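Local coordinates for protein YcaO (Methanopyrus kandleri, PDB 6CIB) that binds adenine nucleotide and magnesium and, as a YcaO-family enzyme, probably uses ATP to convert peptide backbone amides into thioamides, at residues I4-E9 against A13-E18; E229-G234 against R284-N289. One frame throughout, in Å; residues are numbered along the deposited sequence.

Two surface contacts at separate places in a single-chain YcaO protein are described here. Interaction 1 comes first along the chain and is complete before interaction 2 begins. It folds the N-terminal loop back on the start of helix 16-25, where P16 and A13 border the ADP pocket. Interaction 2 lies in the YcaO family part of the chain. It joins the loop leading into strand 233-238, an outermost strand of a three-stranded antiparallel sheet, to helix 282-288. The centres of interactions 1 and 2 are about 33 Å apart, and the nearest atoms of interactions 1 and 2 are about 12 Å apart. Helix 241-260 touches residues 4-9 and 229-234 alike. Interaction 1 thus lies by the nucleotide site, and interaction 2 joins a sheet edge to a helix away from it.

Interaction 1 of 2, residues I4-E9 against A13-E18; sequences IVYDVE and AFLPKE
P16 lies over one face of the Y6 ring, the two side chains crossing at about a right angle. Y6 belongs to a classic beta bulge: V5 and Y6 both make backbone hydrogen bonds with R12. The chain turns back after E9 and brings the loop 4-9 against the first turn of helix 16-25. Y6 carries the contact. Its CB touches F14 O at 3.8 Å. With CG anti to the backbone N (chi1 -173°), the ring reaches under the proline. Y6 CD1 brushes L15 CD2 at 4.4 Å. P16 CD sits over the ring centre, 3.6 Å from the centroid of the Y6 ring and 12° off the normal, a CH-pi contact. V8 N lies over the opposite face, offset toward the rim. Farther out, Y6 CZ meets P16 CG at 3.5 Å. At the tip, Y6 OH donates to E9 OE1 over 2.5 Å. An alanine here is likely to leave P16 without its aromatic platform and E9 OE1 without that donor. V5 lies alongside, with CG2 3.5 Å from A13 O. One side borders the nucleotide site: P16 also packs on Q70, the nearest atoms of the P16 side chain and the bound ADP are about 4 Å apart, and A13 N makes a hydrogen bond with E156 OE1. The carboxylate of E9 is gripped at both oxygens. OE2 takes T66 N, and OE1 receives the Y6 hydroxyl on its syn lone pair.

Interaction 2 of 2, residues E229-G234 against R284-N289; sequences EEMVMG and RLKRLN
M231 and L285 meet through aliphatic atoms, and the flat group beside them is the amide of N289. N289 ND2 donates to L285 O at 3.2 Å with an N-H...O angle of 154°. L285 O lies close to the plane of the N289 amide. The donor is tilted 30° from the carbonyl plane of L285. Across the contact, M231, a selenomethionine, sends two parts of its chain to the helix. M231 CB meets L285 CD2 at 3.9 Å, and CD2 is the branch of the leucine that touches. The M231 chain bends about its CG-SE bond (chi3 72°), which brings CE to K286 CG at 4.0 Å. The M231 and K286 side chains cross at about a right angle. F293 of helix 290-293 packs on both M231 and K286. The K286 amine turns elsewhere, to a salt bridge with E224, on strand 217-224 next to strand 233-238. The chemistry implies a modest, nondirectional join: two van der Waals touches between strand entry and helix. The polar links are the N289-L285 hydrogen bond and the K286-E224 salt bridge, and neither of them runs between the two segments.

Interaction 1 of 2, residues I4-E9 against A13-E18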
loop_
_atom_site.group_PDB
_atom_site.type_symbol
_atom_site.label_atom_id
_atom_site.label_comp_id
_atom_site.label_asym_id
_atom_site.label_seq_id
_atom_site.Cartn_x
_atom_site.Cartn_y
_atom_site.Cartn_z
ATOM N N ILE A 4 9.849 -18.320 -2.313
ATOM C CA ILE A 4 8.504 -17.786 -2.164
ATOM C C ILE A 4 7.610 -19.016 -2.188
ATOM O O ILE A 4 7.496 -19.681 -3.219
ATOM C CB ILE A 4 8.145 -16.796 -3.308
ATOM C CG1 ILE A 4 9.087 -15.585 -3.290
ATOM C CG2 ILE A 4 6.688 -16.342 -3.208
ATOM C CD1 ILE A 4 9.261 -14.903 -4.637
ATOM N N VAL A 5 7.019 -19.335 -1.040
ATOM C CA VAL A 5 6.146 -20.510 -0.910
ATOM C C VAL A 5 4.673 -20.108 -1.012
ATOM O O VAL A 5 3.792 -20.956 -1.077
ATOM C CB VAL A 5 6.410 -21.311 0.400
ATOM C CG1 VAL A 5 7.863 -21.779 0.476
ATOM C CG2 VAL A 5 6.033 -20.503 1.642
ATOM N N TYR A 6 4.419 -18.802 -1.022
ATOM C CA TYR A 6 3.056 -18.274 -1.033
ATOM C C TYR A 6 2.994 -16.988 -1.836
ATOM O O TYR A 6 3.769 -16.051 -1.598
ATOM C CB TYR A 6 2.559 -18.078 0.408
ATOM C CG TYR A 6 1.106 -17.694 0.532
ATOM C CD1 TYR A 6 0.098 -18.661 0.526
ATOM C CD2 TYR A 6 0.737 -16.350 0.668
ATOM C CE1 TYR A 6 -1.241 -18.297 0.652
ATOM C CE2 TYR A 6 -0.591 -15.977 0.798
ATOM C CZ TYR A 6 -1.572 -16.950 0.792
ATOM O OH TYR A 6 -2.882 -16.560 0.922
ATOM N N ASP A 7 2.083 -16.950 -2.804
ATOM C CA ASP A 7 1.966 -15.784 -3.677
ATOM C C ASP A 7 0.529 -15.466 -4.081
ATOM O O ASP A 7 0.245 -15.206 -5.249
ATOM C CB ASP A 7 2.909 -15.907 -4.891
ATOM C CG ASP A 7 2.497 -17.005 -5.866
ATOM O OD1 ASP A 7 1.713 -17.918 -5.508
ATOM O OD2 ASP A 7 2.967 -16.931 -7.017
ATOM N N VAL A 8 -0.370 -15.460 -3.099
ATOM C CA VAL A 8 -1.770 -15.128 -3.336
ATOM C C VAL A 8 -1.952 -13.594 -3.170
ATOM O O VAL A 8 -1.976 -12.866 -4.172
ATOM C CB VAL A 8 -2.715 -16.009 -2.473
ATOM C CG1 VAL A 8 -4.177 -15.723 -2.771
ATOM C CG2 VAL A 8 -2.429 -17.492 -2.710
ATOM N N GLU A 9 -2.017 -13.112 -1.927
ATOM C CA GLU A 9 -2.162 -11.679 -1.631
ATOM C C GLU A 9 -0.847 -10.910 -1.706
ATOM O O GLU A 9 -0.859 -9.700 -1.894
ATOM C CB GLU A 9 -2.769 -11.460 -0.236
ATOM C CG GLU A 9 -4.195 -11.948 -0.077
ATOM C CD GLU A 9 -4.289 -13.426 0.237
ATOM O OE1 GLU A 9 -3.244 -14.110 0.334
ATOM O OE2 GLU A 9 -5.422 -13.907 0.394
ATOM N N ALA A 13 7.492 -15.919 2.414
ATOM C CA ALA A 13 8.420 -17.023 2.665
ATOM C C ALA A 13 7.819 -18.094 3.581
ATOM O O ALA A 13 8.428 -19.146 3.800
ATOM C CB ALA A 13 9.720 -16.480 3.251
ATOM N N PHE A 14 6.619 -17.818 4.103
ATOM C CA PHE A 14 5.898 -18.717 5.002
ATOM C C PHE A 14 4.433 -18.794 4.585
ATOM O O PHE A 14 3.883 -17.839 4.005
ATOM C CB PHE A 14 6.012 -18.233 6.461
ATOM C CG PHE A 14 7.429 -18.152 6.961
ATOM C CD1 PHE A 14 8.188 -16.994 6.776
ATOM C CD2 PHE A 14 8.020 -19.249 7.602
ATOM C CE1 PHE A 14 9.514 -16.923 7.208
ATOM C CE2 PHE A 14 9.341 -19.181 8.048
ATOM C CZ PHE A 14 10.089 -18.018 7.848
ATOM N N LEU A 15 3.807 -19.935 4.867
ATOM C CA LEU A 15 2.362 -20.080 4.714
ATOM C C LEU A 15 1.663 -19.245 5.796
ATOM O O LEU A 15 2.146 -19.190 6.932
ATOM C CB LEU A 15 1.939 -21.549 4.792
ATOM C CG LEU A 15 2.490 -22.518 3.725
ATOM C CD1 LEU A 15 2.071 -23.948 4.040
ATOM C CD2 LEU A 15 2.080 -22.130 2.302
ATOM N N PRO A 16 0.548 -18.565 5.441
ATOM C CA PRO A 16 -0.199 -17.749 6.421
ATOM C C PRO A 16 -0.558 -18.475 7.720
ATOM O O PRO A 16 -0.495 -17.863 8.785
ATOM C CB PRO A 16 -1.450 -17.341 5.644
ATOM C CG PRO A 16 -0.938 -17.199 4.247
ATOM C CD PRO A 16 0.018 -18.364 4.079
ATOM N N LYS A 17 -0.913 -19.759 7.636
ATOM C CA LYS A 17 -1.198 -20.559 8.837
ATOM C C LYS A 17 -0.005 -20.612 9.802
ATOM O O LYS A 17 -0.197 -20.518 11.010
ATOM C CB LYS A 17 -1.711 -21.963 8.477
ATOM C CG LYS A 17 -0.700 -22.878 7.801
ATOM C CD LYS A 17 -1.308 -24.230 7.475
ATOM C CE LYS A 17 -0.277 -25.132 6.815
ATOM N NZ LYS A 17 -0.867 -26.480 6.588
ATOM N N GLU A 18 1.208 -20.727 9.251
ATOM C CA GLU A 18 2.454 -20.714 10.025
ATOM C C GLU A 18 2.668 -19.353 10.688
ATOM O O GLU A 18 2.975 -19.270 11.878
ATOM C CB GLU A 18 3.646 -21.072 9.126
ATOM C CG GLU A 18 3.848 -22.567 8.943
ATOM C CD GLU A 18 4.219 -22.980 7.522
ATOM O OE1 GLU A 18 5.011 -22.286 6.821
ATOM O OE2 GLU A 18 3.711 -24.046 7.103
#

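Interaction 2 of 2, residues E229-G234 against R284-N289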
loop_
_atom_site.group_PDB
_atom_site.type_symbol
_atom_site.label_atom_id
_atom_site.label_comp_id
_atom_site.label_asym_id
_atom_site.label_seq_id
_atom_site.Cartn_x
_atom_site.Cartn_y
_atom_site.Cartn_z
ATOM N N GLU A 229 -21.582 6.044 0.476
ATOM C CA GLU A 229 -20.455 5.612 1.310
ATOM C C GLU A 229 -19.907 4.242 0.895
ATOM O O GLU A 229 -18.775 3.895 1.240
ATOM C CB GLU A 229 -20.819 5.624 2.808
ATOM C CG GLU A 229 -22.240 5.196 3.153
ATOM C CD GLU A 229 -23.280 6.287 2.895
ATOM O OE1 GLU A 229 -24.199 6.034 2.086
ATOM O OE2 GLU A 229 -23.178 7.396 3.480
ATOM N N GLU A 230 -20.713 3.500 0.133
ATOM C CA GLU A 230 -20.346 2.196 -0.419
ATOM C C GLU A 230 -19.740 2.277 -1.823
ATOM O O GLU A 230 -19.493 1.250 -2.472
ATOM C CB GLU A 230 -21.543 1.248 -0.361
ATOM C CG GLU A 230 -21.945 0.970 1.081
ATOM C CD GLU A 230 -22.713 -0.313 1.271
ATOM O OE1 GLU A 230 -23.085 -0.581 2.428
ATOM O OE2 GLU A 230 -22.945 -1.044 0.287
HETATM N N MSE A 231 -19.497 3.507 -2.275
HETATM C CA MSE A 231 -18.776 3.756 -3.520
HETATM C C MSE A 231 -17.357 4.010 -3.115
HETATM O O MSE A 231 -16.986 5.123 -2.727
HETATM C CB MSE A 231 -19.383 4.902 -4.327
HETATM C CG MSE A 231 -20.646 4.382 -4.996
HETATM SE SE MSE A 231 -21.503 5.844 -5.999
HETATM C CE MSE A 231 -20.212 5.994 -7.471
ATOM N N VAL A 232 -16.567 2.943 -3.179
ATOM C CA VAL A 232 -15.201 2.936 -2.688
ATOM C C VAL A 232 -14.264 2.566 -3.834
ATOM O O VAL A 232 -14.711 2.173 -4.926
ATOM C CB VAL A 232 -15.012 1.966 -1.482
ATOM C CG1 VAL A 232 -15.805 2.426 -0.254
ATOM C CG2 VAL A 232 -15.358 0.520 -1.850
HETATM N N MSE A 233 -12.968 2.692 -3.582
HETATM C CA MSE A 233 -11.952 2.314 -4.561
HETATM C C MSE A 233 -10.963 1.403 -3.901
HETATM O O MSE A 233 -10.681 1.540 -2.715
HETATM C CB MSE A 233 -11.221 3.549 -5.080
HETATM C CG MSE A 233 -12.128 4.542 -5.796
HETATM SE SE MSE A 233 -10.988 5.993 -6.501
HETATM C CE MSE A 233 -10.702 6.908 -4.791
ATOM N N GLY A 234 -10.443 0.450 -4.668
ATOM C CA GLY A 234 -9.361 -0.429 -4.220
ATOM C C GLY A 234 -8.253 -0.469 -5.257
ATOM O O GLY A 234 -8.520 -0.316 -6.454
ATOM N N ARG A 284 -23.920 12.093 -8.673
ATOM C CA ARG A 284 -22.965 13.205 -8.664
ATOM C C ARG A 284 -21.528 12.756 -8.363
ATOM O O ARG A 284 -20.578 13.290 -8.948
ATOM C CB ARG A 284 -23.383 14.357 -7.738
ATOM C CG ARG A 284 -22.312 15.439 -7.656
ATOM C CD ARG A 284 -22.821 16.837 -7.911
ATOM N NE ARG A 284 -23.044 17.147 -9.328
ATOM C CZ ARG A 284 -22.392 18.080 -10.030
ATOM N NH1 ARG A 284 -21.441 18.829 -9.478
ATOM N NH2 ARG A 284 -22.698 18.265 -11.306
ATOM N N LEU A 285 -21.370 11.791 -7.457
ATOM C CA LEU A 285 -20.040 11.220 -7.210
ATOM C C LEU A 285 -19.455 10.662 -8.505
ATOM O O LEU A 285 -18.303 10.953 -8.830
ATOM C CB LEU A 285 -20.047 10.189 -6.070
ATOM C CG LEU A 285 -18.669 9.714 -5.560
ATOM C CD1 LEU A 285 -17.725 10.856 -5.197
ATOM C CD2 LEU A 285 -18.825 8.739 -4.398
ATOM N N LYS A 286 -20.274 9.911 -9.249
ATOM C CA LYS A 286 -19.938 9.421 -10.595
ATOM C C LYS A 286 -19.460 10.531 -11.532
ATOM O O LYS A 286 -18.432 10.376 -12.195
ATOM C CB LYS A 286 -21.145 8.727 -11.242
ATOM C CG LYS A 286 -21.191 7.221 -11.096
ATOM C CD LYS A 286 -22.286 6.611 -11.964
ATOM C CE LYS A 286 -21.845 6.418 -13.409
ATOM N NZ LYS A 286 -22.645 5.355 -14.079
ATOM N N ARG A 287 -20.216 11.632 -11.583
ATOM C CA ARG A 287 -19.901 12.779 -12.445
ATOM C C ARG A 287 -18.620 13.508 -12.064
ATOM O O ARG A 287 -17.879 13.951 -12.944
ATOM C CB ARG A 287 -21.072 13.765 -12.506
ATOM C CG ARG A 287 -22.044 13.442 -13.622
ATOM C CD ARG A 287 -23.172 14.454 -13.731
ATOM N NE ARG A 287 -24.083 14.056 -14.801
ATOM C CZ ARG A 287 -25.143 13.261 -14.649
ATOM N NH1 ARG A 287 -25.471 12.777 -13.454
ATOM N NH2 ARG A 287 -25.888 12.955 -15.702
ATOM N N LEU A 288 -18.368 13.628 -10.758
ATOM C CA LEU A 288 -17.110 14.185 -10.254
ATOM C C LEU A 288 -15.912 13.263 -10.520
ATOM O O LEU A 288 -14.764 13.720 -10.540
ATOM C CB LEU A 288 -17.220 14.530 -8.761
ATOM C CG LEU A 288 -18.190 15.640 -8.319
ATOM C CD1 LEU A 288 -18.256 15.696 -6.796
ATOM C CD2 LEU A 288 -17.832 17.006 -8.896
ATOM N N ASN A 289 -16.196 11.979 -10.750
ATOM C CA ASN A 289 -15.165 10.969 -10.987
ATOM C C ASN A 289 -15.306 10.266 -12.339
ATOM O O ASN A 289 -15.071 9.057 -12.458
ATOM C CB ASN A 289 -15.138 9.978 -9.823
ATOM C CG ASN A 289 -14.487 10.564 -8.595
ATOM O OD1 ASN A 289 -13.270 10.687 -8.535
ATOM N ND2 ASN A 289 -15.292 10.940 -7.614
#